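Local coordinates for protein ethyl acetate hydrolase (Pseudomonas veronii, PDB 5EFZ) that hydrolyses ethyl acetate and other short acetyl esters as a homodimeric alpha/beta-hydrolase, serving the bacterial breakdown of short-chain methyl ketones, at residues A[67-71]-A[257-261]; A[171-175]-A[298-302]; A[187-191]-A[219-223]; A[227-232]-A[331-336]. All coordinates share one frame; numbering follows the deposited sequence.

In the fold
From the N terminus, the chain leaves strand 61-65 into the turn of interaction 1, which waits 186 residues for helix 246-258 to close it. Strand 170-174 opens interaction 2, closed by its parallel neighbour 296-300. Interaction 3, between helices 182-196 and 213-227, is the short loop and nests inside both of these. Interaction 4 begins where helix 213-227 ends and closes at the loop of His334, so it crosses interactions 1 and 2. Interaction 2 belongs to the central sheet; interaction 3 pairs two inserted helices, while interactions 1 and 4 tie helical segments to loops at the active site. Tyr68 and Phe258 touch His219 and Trp223; interactions 1 and 4 share one acetate.

Interaction 1: A[67-71]-A[257-261]; sequences WYSGT and YFAPM. With ACT (acetate ion), chain O.
Ser69 and Met261 bring the two backbones closest, yet their CA atoms remain 8.0 Å apart, so side chains must span the gap. Both segments contain turns: residues 67-70 form a type II beta turn after strand 61-65, and Phe258 to Met261 a type I turn. Ser69 is the hub. The hydroxyl of Tyr257 reaches it along the ring plane, with OH 2.7 Å from Ser69 OG. Tyr257 CG lies anti to the backbone N (chi1 174°), which extends the phenol across the gap. A water extends the polar chain, accepting from Trp67 NE1 and lying 2.8 Å from Tyr257 OH. The extended Met261 side chain brings CE to 3.4 Å from Ser69 O, and the methyl also lies over one face of the Tyr257 ring. Tyr68 and Phe258 cross at about a right angle, CE2 of the former 4.1 Å from CE1 of the latter. Tyr68 N donates to OXT of a bound acetate at 2.8 Å; Ser151 OG and Met152 N bind this ion too, consistent with Tyr68 N and Met152 N forming the oxyanion hole, as in other alpha/beta-hydrolases. Trp67 packs on helix 72-79 and Tyr68 on helix 263-274, while Phe258 stacks on Trp223 of helix 213-227.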
loop_
_atom_site.group_PDB
_atom_site.type_symbol
_atom_site.label_atom_id
_atom_site.label_comp_id
_atom_site.label_asym_id
_atom_site.label_seq_id
_atom_site.Cartn_x
_atom_site.Cartn_y
_atom_site.Cartn_z
ATOM N N TRP A 67 6.320 -17.011 10.351
ATOM C CA TRP A 67 6.289 -15.660 9.831
ATOM C C TRP A 67 5.659 -14.705 10.835
ATOM O O TRP A 67 5.318 -15.091 11.958
ATOM C CB TRP A 67 5.528 -15.612 8.493
ATOM C CG TRP A 67 4.148 -16.225 8.511
ATOM C CD1 TRP A 67 3.129 -15.974 9.405
ATOM C CD2 TRP A 67 3.621 -17.159 7.551
ATOM N NE1 TRP A 67 2.007 -16.716 9.068
ATOM C CE2 TRP A 67 2.286 -17.455 7.941
ATOM C CE3 TRP A 67 4.151 -17.780 6.412
ATOM C CZ2 TRP A 67 1.475 -18.340 7.215
ATOM C CZ3 TRP A 67 3.350 -18.670 5.696
ATOM C CH2 TRP A 67 2.026 -18.939 6.100
ATOM N N TYR A 68 5.530 -13.450 10.422
ATOM C CA TYR A 68 4.989 -12.409 11.297
ATOM C C TYR A 68 3.569 -12.750 11.758
ATOM O O TYR A 68 2.728 -13.004 10.922
ATOM C CB TYR A 68 4.973 -11.058 10.570
ATOM C CG TYR A 68 4.275 -9.984 11.403
ATOM C CD1 TYR A 68 4.962 -9.291 12.403
ATOM C CD2 TYR A 68 2.928 -9.669 11.183
ATOM C CE1 TYR A 68 4.319 -8.310 13.179
ATOM C CE2 TYR A 68 2.272 -8.682 11.961
ATOM C CZ TYR A 68 2.981 -8.019 12.941
ATOM O OH TYR A 68 2.328 -7.074 13.690
ATOM N N SER A 69 3.328 -12.720 13.084
ATOM C CA SER A 69 2.027 -12.990 13.714
ATOM C C SER A 69 1.634 -14.475 13.653
ATOM O O SER A 69 0.596 -14.869 14.173
ATOM C CB SER A 69 0.889 -12.117 13.119
ATOM O OG SER A 69 0.450 -12.612 11.860
ATOM N N GLY A 70 2.500 -15.296 13.078
ATOM C CA GLY A 70 2.161 -16.679 12.807
ATOM C C GLY A 70 2.746 -17.662 13.805
ATOM O O GLY A 70 3.593 -17.321 14.658
ATOM N N THR A 71 2.266 -18.896 13.724
ATOM C CA THR A 71 2.786 -19.966 14.550
ATOM C C THR A 71 3.021 -21.189 13.688
ATOM O O THR A 71 2.711 -21.209 12.485
ATOM C CB THR A 71 1.832 -20.368 15.699
ATOM O OG1 THR A 71 0.665 -20.991 15.130
ATOM C CG2 THR A 71 1.423 -19.134 16.588
ATOM N N TYR A 257 -8.665 -12.128 12.568
ATOM C CA TYR A 257 -7.341 -12.772 12.620
ATOM C C TYR A 257 -6.473 -12.130 13.712
ATOM O O TYR A 257 -5.851 -12.829 14.518
ATOM C CB TYR A 257 -6.633 -12.681 11.246
ATOM C CG TYR A 257 -5.197 -13.205 11.280
ATOM C CD1 TYR A 257 -4.132 -12.339 11.325
ATOM C CD2 TYR A 257 -4.940 -14.572 11.286
ATOM C CE1 TYR A 257 -2.814 -12.816 11.411
ATOM C CE2 TYR A 257 -3.632 -15.059 11.360
ATOM C CZ TYR A 257 -2.589 -14.166 11.411
ATOM O OH TYR A 257 -1.290 -14.626 11.475
ATOM N N PHE A 258 -6.432 -10.806 13.740
ATOM C CA PHE A 258 -5.560 -10.102 14.682
ATOM C C PHE A 258 -6.188 -9.890 16.055
ATOM O O PHE A 258 -5.462 -9.647 17.007
ATOM C CB PHE A 258 -5.129 -8.733 14.124
ATOM C CG PHE A 258 -4.087 -8.833 13.030
ATOM C CD1 PHE A 258 -2.780 -9.199 13.346
ATOM C CD2 PHE A 258 -4.419 -8.603 11.698
ATOM C CE1 PHE A 258 -1.802 -9.314 12.337
ATOM C CE2 PHE A 258 -3.444 -8.700 10.677
ATOM C CZ PHE A 258 -2.148 -9.084 11.011
ATOM N N ALA A 259 -7.513 -9.954 16.154
ATOM C CA ALA A 259 -8.208 -9.618 17.416
ATOM C C ALA A 259 -7.671 -10.308 18.691
ATOM O O ALA A 259 -7.603 -9.673 19.738
ATOM C CB ALA A 259 -9.729 -9.919 17.293
ATOM N N PRO A 260 -7.352 -11.611 18.633
ATOM C CA PRO A 260 -6.974 -12.222 19.920
ATOM C C PRO A 260 -5.480 -12.152 20.231
ATOM O O PRO A 260 -5.050 -12.774 21.224
ATOM C CB PRO A 260 -7.394 -13.684 19.736
ATOM C CG PRO A 260 -7.084 -13.926 18.266
ATOM C CD PRO A 260 -7.461 -12.631 17.560
ATOM N N MET A 261 -4.706 -11.441 19.406
ATOM C CA MET A 261 -3.242 -11.509 19.491
ATOM C C MET A 261 -2.697 -10.491 20.482
ATOM O O MET A 261 -3.388 -9.553 20.857
ATOM C CB MET A 261 -2.607 -11.304 18.118
ATOM C CG MET A 261 -3.015 -12.418 17.115
ATOM S SD MET A 261 -2.028 -12.303 15.629
ATOM C CE MET A 261 -2.603 -13.757 14.726
HETATM C C ACT O . 4.711 -12.077 7.270
HETATM O O ACT O . 4.755 -11.172 6.388
HETATM O OXT ACT O . 5.812 -12.415 7.822
HETATM C CH3 ACT O . 3.414 -12.729 7.611
HETATM O O HOH W 1 -0.565 -17.115 10.453
#

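Interaction 2: A[171-175]-A[298-302]; sequences AAAIA and YVMPI
Strands 171-174 and 298-300 run side by side in parallel, 10° apart in direction with axes 4.9 Å apart, as neighbours in the central sheet of the alpha/beta-hydrolase fold. Four backbone hydrogen bonds zip them in the parallel pattern: Tyr298 N to Ala171 O, Ala173 N to Tyr298 O, Met300 N to Ala173 O and Ala175 N to Met300 O. The last, from Ala175 N, lies just past the strand. Ala172, Ile174, Tyr298 and Met300 lie on one face, under helix 342-356 and nearby loops; Ala172 touches Leu352 of that helix. There Ile174 CG1 meets Met300 CB at 4.5 Å, a loose touch, and Ile174 CG2, anti to its own nitrogen, lies 3.7 Å from Met300 O. Ala173 and Val299 occupy the other face, where both touch Tyr158 of helix 152-163 and Ala173 also meets Ala154. The two segments run on at the C-terminal ends of the strands, where the catalytic residues gather: the side chain of Ala175 lies about 4 Å from those of Asp305 and His334, two residues assigned to the probable Ser-His-Asp triad. In Ile302, CG1 is anti to the carbonyl carbon (chi1 -69°), and this brings the terminal methyl CD1 to 3.9 Å from Ala175 CB.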
loop_
_atom_site.group_PDB
_atom_site.type_symbol
_atom_site.label_atom_id
_atom_site.label_comp_id
_atom_site.label_asym_id
_atom_site.label_seq_id
_atom_site.Cartn_x
_atom_site.Cartn_y
_atom_site.Cartn_z
ATOM N N ALA A 171 17.761 -23.838 -0.133
ATOM C CA ALA A 171 17.034 -22.763 0.511
ATOM C C ALA A 171 15.915 -22.317 -0.417
ATOM O O ALA A 171 16.108 -22.181 -1.630
ATOM C CB ALA A 171 17.974 -21.581 0.853
ATOM N N ALA A 172 14.739 -22.123 0.151
ATOM C CA ALA A 172 13.620 -21.578 -0.596
ATOM C C ALA A 172 13.078 -20.374 0.158
ATOM O O ALA A 172 12.485 -20.494 1.259
ATOM C CB ALA A 172 12.523 -22.638 -0.827
ATOM N N ALA A 173 13.277 -19.205 -0.444
ATOM C CA ALA A 173 12.866 -17.936 0.171
ATOM C C ALA A 173 11.626 -17.427 -0.507
ATOM O O ALA A 173 11.697 -16.898 -1.628
ATOM C CB ALA A 173 13.975 -16.904 0.091
ATOM N N ILE A 174 10.481 -17.634 0.142
ATOM C CA ILE A 174 9.192 -17.248 -0.434
ATOM C C ILE A 174 8.749 -15.881 0.080
ATOM O O ILE A 174 8.676 -15.673 1.297
ATOM C CB ILE A 174 8.109 -18.259 -0.096
ATOM C CG1 ILE A 174 8.549 -19.702 -0.472
ATOM C CG2 ILE A 174 6.817 -17.887 -0.810
ATOM C CD1 ILE A 174 7.727 -20.766 0.257
ATOM N N ALA A 175 8.485 -14.954 -0.847
ATOM C CA ALA A 175 7.912 -13.667 -0.514
ATOM C C ALA A 175 8.664 -12.956 0.633
ATOM O O ALA A 175 8.064 -12.492 1.607
ATOM C CB ALA A 175 6.426 -13.852 -0.174
ATOM N N TYR A 298 16.177 -21.215 -4.361
ATOM C CA TYR A 298 15.061 -20.673 -5.153
ATOM C C TYR A 298 14.544 -19.394 -4.486
ATOM O O TYR A 298 14.182 -19.394 -3.294
ATOM C CB TYR A 298 13.898 -21.684 -5.265
ATOM C CG TYR A 298 14.110 -22.828 -6.232
ATOM C CD1 TYR A 298 15.331 -23.020 -6.868
ATOM C CD2 TYR A 298 13.087 -23.733 -6.489
ATOM C CE1 TYR A 298 15.523 -24.097 -7.747
ATOM C CE2 TYR A 298 13.267 -24.808 -7.366
ATOM C CZ TYR A 298 14.474 -24.974 -7.980
ATOM O OH TYR A 298 14.645 -26.028 -8.837
ATOM N N VAL A 299 14.527 -18.303 -5.254
ATOM C CA VAL A 299 14.009 -17.022 -4.791
ATOM C C VAL A 299 12.620 -16.881 -5.401
ATOM O O VAL A 299 12.480 -16.898 -6.638
ATOM C CB VAL A 299 14.916 -15.848 -5.236
ATOM C CG1 VAL A 299 14.309 -14.483 -4.785
ATOM C CG2 VAL A 299 16.360 -16.038 -4.726
ATOM N N MET A 300 11.609 -16.828 -4.544
ATOM C CA MET A 300 10.219 -16.975 -4.995
ATOM C C MET A 300 9.310 -15.878 -4.451
ATOM O O MET A 300 8.513 -16.107 -3.551
ATOM C CB MET A 300 9.689 -18.380 -4.597
ATOM C CG MET A 300 10.595 -19.520 -5.177
ATOM S SD MET A 300 9.958 -21.157 -4.770
ATOM C CE MET A 300 8.478 -21.185 -5.698
ATOM N N PRO A 301 9.412 -14.679 -5.034
ATOM C CA PRO A 301 8.424 -13.656 -4.666
ATOM C C PRO A 301 7.031 -14.041 -5.178
ATOM O O PRO A 301 6.937 -14.874 -6.080
ATOM C CB PRO A 301 8.927 -12.406 -5.393
ATOM C CG PRO A 301 9.636 -12.973 -6.654
ATOM C CD PRO A 301 10.320 -14.238 -6.112
ATOM N N ILE A 302 5.989 -13.423 -4.624
ATOM C CA ILE A 302 4.630 -13.602 -5.117
ATOM C C ILE A 302 4.385 -12.436 -6.056
ATOM O O ILE A 302 4.720 -11.303 -5.710
ATOM C CB ILE A 302 3.622 -13.658 -3.954
ATOM C CG1 ILE A 302 3.858 -14.985 -3.169
ATOM C CG2 ILE A 302 2.146 -13.487 -4.461
ATOM C CD1 ILE A 302 3.129 -15.074 -1.819
#

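Interaction 3: A[187-191]-A[219-223]; sequences FTEIL and HAKLW
Leu191 sits at the centre of this helix pair, where its side chain meets His219, Leu222 and Trp223. Helices 187-191 and 219-223 run roughly antiparallel, at 152°, among the helices inserted over the sheet of the alpha/beta-hydrolase fold; their axes stay 10.3 Å apart, so the side chains bridge the gap. The polar link is a single hydrogen bond from His219 ND1 to Leu191 O, 3.0 Å long. The acceptor lies exactly in the imidazole plane, whereas the donor stands 43° above the carbonyl plane. The opposite ring nitrogen, NE2, makes a weak hydrogen bond to Tyr68 OH, so the ring is tethered at two sides.

The CH-pi and aromatic contacts come next. Leu191 CD2 lies over the face of His219, 4.1 Å from the ring centroid. Phe187 turns its edge to the face of Trp223 in a T-shaped pair, its centroid 5.4 Å from that of the six-membered ring of Trp223 and the planes at 72°; its CG is anti to the backbone N, carrying the ring toward the other helix. The side chain of Trp223 is about 4 Å from that of His334, assigned to the catalytic triad, so Trp223 borders the active site.

Apolar packing fills the remainder. Ile190 and Leu222 cross at about a right angle, and Leu222 also meets Leu222 of the second subunit. At the dimer interface, Lys221 NZ forms an intersubunit salt bridge with Glu189 of the second subunit. Finally, both methyls of Leu191 touch the indole: CD2 is 3.6 Å from Trp223 CD1, and CD1 is 3.6 Å from Trp223 NE1.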
loop_
_atom_site.group_PDB
_atom_site.type_symbol
_atom_site.label_atom_id
_atom_site.label_comp_id
_atom_site.label_asym_id
_atom_site.label_seq_id
_atom_site.Cartn_x
_atom_site.Cartn_y
_atom_site.Cartn_z
ATOM N N PHE A 187 6.353 0.757 6.058
ATOM C CA PHE A 187 5.124 -0.000 6.219
ATOM C C PHE A 187 5.003 -0.566 7.636
ATOM O O PHE A 187 3.982 -0.434 8.297
ATOM C CB PHE A 187 5.101 -1.144 5.207
ATOM C CG PHE A 187 3.973 -2.125 5.404
ATOM C CD1 PHE A 187 2.687 -1.691 5.657
ATOM C CD2 PHE A 187 4.200 -3.500 5.239
ATOM C CE1 PHE A 187 1.620 -2.638 5.797
ATOM C CE2 PHE A 187 3.149 -4.436 5.402
ATOM C CZ PHE A 187 1.875 -4.001 5.671
ATOM N N THR A 188 6.068 -1.211 8.094
ATOM C CA THR A 188 6.022 -1.815 9.419
ATOM C C THR A 188 5.983 -0.744 10.510
ATOM O O THR A 188 5.336 -0.928 11.528
ATOM C CB THR A 188 7.199 -2.739 9.612
ATOM O OG1 THR A 188 7.211 -3.675 8.502
ATOM C CG2 THR A 188 7.014 -3.518 10.936
ATOM N N GLU A 189 6.645 0.384 10.290
ATOM C CA GLU A 189 6.525 1.506 11.237
ATOM C C GLU A 189 5.071 1.962 11.367
ATOM O O GLU A 189 4.572 2.226 12.474
ATOM C CB GLU A 189 7.397 2.682 10.818
ATOM C CG GLU A 189 7.195 3.915 11.712
ATOM C CD GLU A 189 8.290 4.949 11.531
ATOM O OE1 GLU A 189 7.998 6.098 11.108
ATOM O OE2 GLU A 189 9.442 4.613 11.840
ATOM N N ILE A 190 4.391 2.073 10.242
ATOM C CA ILE A 190 2.991 2.500 10.259
ATOM C C ILE A 190 2.137 1.454 10.949
ATOM O O ILE A 190 1.218 1.789 11.692
ATOM C CB ILE A 190 2.489 2.770 8.808
ATOM C CG1 ILE A 190 3.210 4.051 8.305
ATOM C CG2 ILE A 190 0.922 2.901 8.770
ATOM C CD1 ILE A 190 3.043 4.328 6.771
ATOM N N LEU A 191 2.444 0.178 10.706
ATOM C CA LEU A 191 1.742 -0.924 11.411
ATOM C C LEU A 191 1.942 -0.862 12.913
ATOM O O LEU A 191 1.023 -1.154 13.695
ATOM C CB LEU A 191 2.219 -2.279 10.922
ATOM C CG LEU A 191 1.746 -2.788 9.566
ATOM C CD1 LEU A 191 2.522 -4.100 9.262
ATOM C CD2 LEU A 191 0.213 -3.024 9.569
ATOM N N HIS A 219 -4.536 -1.959 12.726
ATOM C CA HIS A 219 -3.456 -2.808 12.253
ATOM C C HIS A 219 -3.994 -3.764 11.175
ATOM O O HIS A 219 -3.408 -3.892 10.091
ATOM C CB HIS A 219 -2.916 -3.574 13.465
ATOM C CG HIS A 219 -1.637 -4.326 13.241
ATOM N ND1 HIS A 219 -0.409 -3.721 13.307
ATOM C CD2 HIS A 219 -1.413 -5.642 13.020
ATOM C CE1 HIS A 219 0.539 -4.641 13.142
ATOM N NE2 HIS A 219 -0.044 -5.804 12.949
ATOM N N ALA A 220 -5.142 -4.385 11.469
ATOM C CA ALA A 220 -5.789 -5.274 10.495
ATOM C C ALA A 220 -6.182 -4.534 9.214
ATOM O O ALA A 220 -6.058 -5.084 8.117
ATOM C CB ALA A 220 -7.024 -5.942 11.108
ATOM N N LYS A 221 -6.692 -3.313 9.337
ATOM C CA LYS A 221 -7.074 -2.566 8.131
ATOM C C LYS A 221 -5.855 -2.262 7.267
ATOM O O LYS A 221 -5.912 -2.332 6.031
ATOM C CB LYS A 221 -7.778 -1.263 8.489
ATOM C CG LYS A 221 -9.217 -1.416 8.914
ATOM C CD LYS A 221 -9.835 -0.010 8.915
ATOM C CE LYS A 221 -11.251 0.041 9.381
ATOM N NZ LYS A 221 -11.733 1.473 9.375
ATOM N N LEU A 222 -4.742 -1.916 7.910
ATOM C CA LEU A 222 -3.513 -1.646 7.153
ATOM C C LEU A 222 -3.023 -2.894 6.448
ATOM O O LEU A 222 -2.523 -2.820 5.322
ATOM C CB LEU A 222 -2.427 -1.106 8.071
ATOM C CG LEU A 222 -2.692 0.305 8.561
ATOM C CD1 LEU A 222 -1.898 0.601 9.863
ATOM C CD2 LEU A 222 -2.300 1.312 7.466
ATOM N N TRP A 223 -3.143 -4.043 7.102
ATOM C CA TRP A 223 -2.818 -5.317 6.475
ATOM C C TRP A 223 -3.739 -5.624 5.295
ATOM O O TRP A 223 -3.323 -6.236 4.323
ATOM C CB TRP A 223 -2.893 -6.459 7.497
ATOM C CG TRP A 223 -1.584 -6.662 8.171
ATOM C CD1 TRP A 223 -1.251 -6.325 9.470
ATOM C CD2 TRP A 223 -0.408 -7.240 7.588
ATOM N NE1 TRP A 223 0.065 -6.686 9.722
ATOM C CE2 TRP A 223 0.600 -7.253 8.594
ATOM C CE3 TRP A 223 -0.119 -7.784 6.324
ATOM C CZ2 TRP A 223 1.898 -7.751 8.353
ATOM C CZ3 TRP A 223 1.182 -8.283 6.087
ATOM C CH2 TRP A 223 2.155 -8.278 7.110
#

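Interaction 4: A[227-232]-A[331-336]; sequences GWSPEF and IDGHLG. With ACT (acetate ion), chain O.
The loop that carries His334, assigned as the histidine of the Ser-His-Asp triad of this alpha/beta-hydrolase, rests against residues 227-232, which lead from helix 213-227 into helix 230-234. His334 CB packs on Gly227 O, while the imidazole reaches into the active site: ND1 bonds Asp305, and NE2 donates to O of a bound acetate at 2.7 Å. Its CG, anti to the backbone N (chi1 -169°), places the ring where NE2 meets the acetate. Two hydrogen bonds tie the loop down. Leu335 N donates to Gly227 O at 2.7 Å, and Ser229 OG donates to Ile331 O at 2.6 Å, in the carbonyl plane. The same hydroxyl accepts from Phe232 N as the N-cap of helix 230-234, so one side chain both starts that helix and holds the loop.

Between these bonds lies a layered packing. The Trp228 indole is sandwiched, with Leu335 CB over one face, 3.4 Å from the centroid of the six-membered ring, and Phe232 CZ over the opposite one. Phe232 in turn presents its edge to Asp332, with OD1 near its ring plane and the carboxylate nearly perpendicular to the ring. Asp332 OD2 makes a salt bridge to Arg237 and a hydrogen bond with Thr340. Asp332 O, in contrast, is buried without a conventional partner in the model; CH groups border it, Trp228 CA at 3.2 Å and the indole CE3 at 3.3 Å. At Gly333, where phi is positive, the segments come close enough for its CA to point a C-H straight at Trp228 O, 3.6 Å away.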
loop_
_atom_site.group_PDB
_atom_site.type_symbol
_atom_site.label_atom_id
_atom_site.label_comp_id
_atom_site.label_asym_id
_atom_site.label_seq_id
_atom_site.Cartn_x
_atom_site.Cartn_y
_atom_site.Cartn_z
ATOM N N GLY A 227 -1.690 -6.148 2.126
ATOM C CA GLY A 227 -1.381 -7.572 2.216
ATOM C C GLY A 227 -1.887 -8.413 1.065
ATOM O O GLY A 227 -1.475 -9.568 0.909
ATOM N N TRP A 228 -2.792 -7.848 0.263
ATOM C CA TRP A 228 -3.382 -8.622 -0.852
ATOM C C TRP A 228 -2.961 -7.948 -2.141
ATOM O O TRP A 228 -1.760 -7.805 -2.392
ATOM C CB TRP A 228 -4.906 -8.724 -0.696
ATOM C CG TRP A 228 -5.329 -9.333 0.655
ATOM C CD1 TRP A 228 -5.728 -8.658 1.787
ATOM C CD2 TRP A 228 -5.352 -10.727 0.988
ATOM N NE1 TRP A 228 -6.032 -9.560 2.798
ATOM C CE2 TRP A 228 -5.787 -10.832 2.333
ATOM C CE3 TRP A 228 -5.073 -11.904 0.263
ATOM C CZ2 TRP A 228 -5.941 -12.072 2.980
ATOM C CZ3 TRP A 228 -5.208 -13.140 0.915
ATOM C CH2 TRP A 228 -5.670 -13.211 2.259
ATOM N N SER A 229 -3.903 -7.530 -2.988
ATOM C CA SER A 229 -3.559 -6.656 -4.104
ATOM C C SER A 229 -4.820 -5.959 -4.594
ATOM O O SER A 229 -5.928 -6.384 -4.278
ATOM C CB SER A 229 -2.905 -7.428 -5.279
ATOM O OG SER A 229 -3.904 -8.156 -5.976
ATOM N N PRO A 230 -4.659 -4.847 -5.334
ATOM C CA PRO A 230 -5.860 -4.256 -5.930
ATOM C C PRO A 230 -6.610 -5.259 -6.839
ATOM O O PRO A 230 -7.841 -5.263 -6.882
ATOM C CB PRO A 230 -5.304 -3.080 -6.739
ATOM C CG PRO A 230 -4.063 -2.661 -5.917
ATOM C CD PRO A 230 -3.470 -3.979 -5.456
ATOM N N GLU A 231 -5.872 -6.104 -7.550
ATOM C CA GLU A 231 -6.504 -7.100 -8.421
ATOM C C GLU A 231 -7.296 -8.152 -7.646
ATOM O O GLU A 231 -8.341 -8.620 -8.114
ATOM C CB GLU A 231 -5.456 -7.829 -9.272
ATOM C CG GLU A 231 -5.101 -7.144 -10.563
ATOM C CD GLU A 231 -6.303 -6.952 -11.463
ATOM O OE1 GLU A 231 -6.619 -7.839 -12.296
ATOM O OE2 GLU A 231 -6.945 -5.898 -11.335
ATOM N N PHE A 232 -6.770 -8.547 -6.489
ATOM C CA PHE A 232 -7.488 -9.454 -5.572
ATOM C C PHE A 232 -8.921 -8.974 -5.380
ATOM O O PHE A 232 -9.903 -9.739 -5.534
ATOM C CB PHE A 232 -6.746 -9.513 -4.234
ATOM C CG PHE A 232 -7.392 -10.399 -3.157
ATOM C CD1 PHE A 232 -7.108 -11.759 -3.102
ATOM C CD2 PHE A 232 -8.167 -9.832 -2.138
ATOM C CE1 PHE A 232 -7.651 -12.599 -2.061
ATOM C CE2 PHE A 232 -8.691 -10.620 -1.121
ATOM C CZ PHE A 232 -8.443 -12.010 -1.080
ATOM N N ILE A 331 -2.556 -13.317 -7.776
ATOM C CA ILE A 331 -3.077 -11.976 -7.498
ATOM C C ILE A 331 -3.422 -11.822 -6.014
ATOM O O ILE A 331 -3.810 -10.725 -5.582
ATOM C CB ILE A 331 -4.317 -11.649 -8.361
ATOM C CG1 ILE A 331 -5.470 -12.598 -8.025
ATOM C CG2 ILE A 331 -3.963 -11.690 -9.881
ATOM C CD1 ILE A 331 -6.773 -12.192 -8.634
ATOM N N ASP A 332 -3.297 -12.899 -5.220
ATOM C CA ASP A 332 -3.603 -12.775 -3.785
ATOM C C ASP A 332 -2.480 -12.013 -3.083
ATOM O O ASP A 332 -2.639 -11.573 -1.953
ATOM C CB ASP A 332 -3.799 -14.140 -3.094
ATOM C CG ASP A 332 -5.116 -14.815 -3.478
ATOM O OD1 ASP A 332 -5.689 -14.501 -4.548
ATOM O OD2 ASP A 332 -5.578 -15.695 -2.726
ATOM N N GLY A 333 -1.351 -11.836 -3.752
ATOM C CA GLY A 333 -0.311 -10.984 -3.178
ATOM C C GLY A 333 0.287 -11.609 -1.927
ATOM O O GLY A 333 0.280 -12.839 -1.730
ATOM N N HIS A 334 0.759 -10.742 -1.032
ATOM C CA HIS A 334 1.530 -11.249 0.090
ATOM C C HIS A 334 0.801 -12.309 0.918
ATOM O O HIS A 334 1.373 -13.373 1.285
ATOM C CB HIS A 334 1.929 -10.081 0.988
ATOM C CG HIS A 334 2.940 -10.476 2.015
ATOM N ND1 HIS A 334 4.275 -10.662 1.703
ATOM C CD2 HIS A 334 2.809 -10.756 3.339
ATOM C CE1 HIS A 334 4.932 -11.007 2.808
ATOM N NE2 HIS A 334 4.067 -11.074 3.813
ATOM N N LEU A 335 -0.466 -12.042 1.236
ATOM C CA LEU A 335 -1.179 -12.946 2.145
ATOM C C LEU A 335 -1.727 -14.180 1.430
ATOM O O LEU A 335 -2.406 -15.008 2.050
ATOM C CB LEU A 335 -2.306 -12.207 2.877
ATOM C CG LEU A 335 -1.748 -11.200 3.886
ATOM C CD1 LEU A 335 -2.876 -10.381 4.537
ATOM C CD2 LEU A 335 -0.879 -11.917 4.941
ATOM N N GLY A 336 -1.372 -14.351 0.154
ATOM C CA GLY A 336 -1.460 -15.664 -0.482
ATOM C C GLY A 336 -0.637 -16.678 0.313
ATOM O O GLY A 336 -0.834 -17.877 0.172
HETATM C C ACT O . 4.711 -12.077 7.270
HETATM O O ACT O . 4.755 -11.172 6.388
HETATM O OXT ACT O . 5.812 -12.415 7.822
HETATM C CH3 ACT O . 3.414 -12.729 7.611
#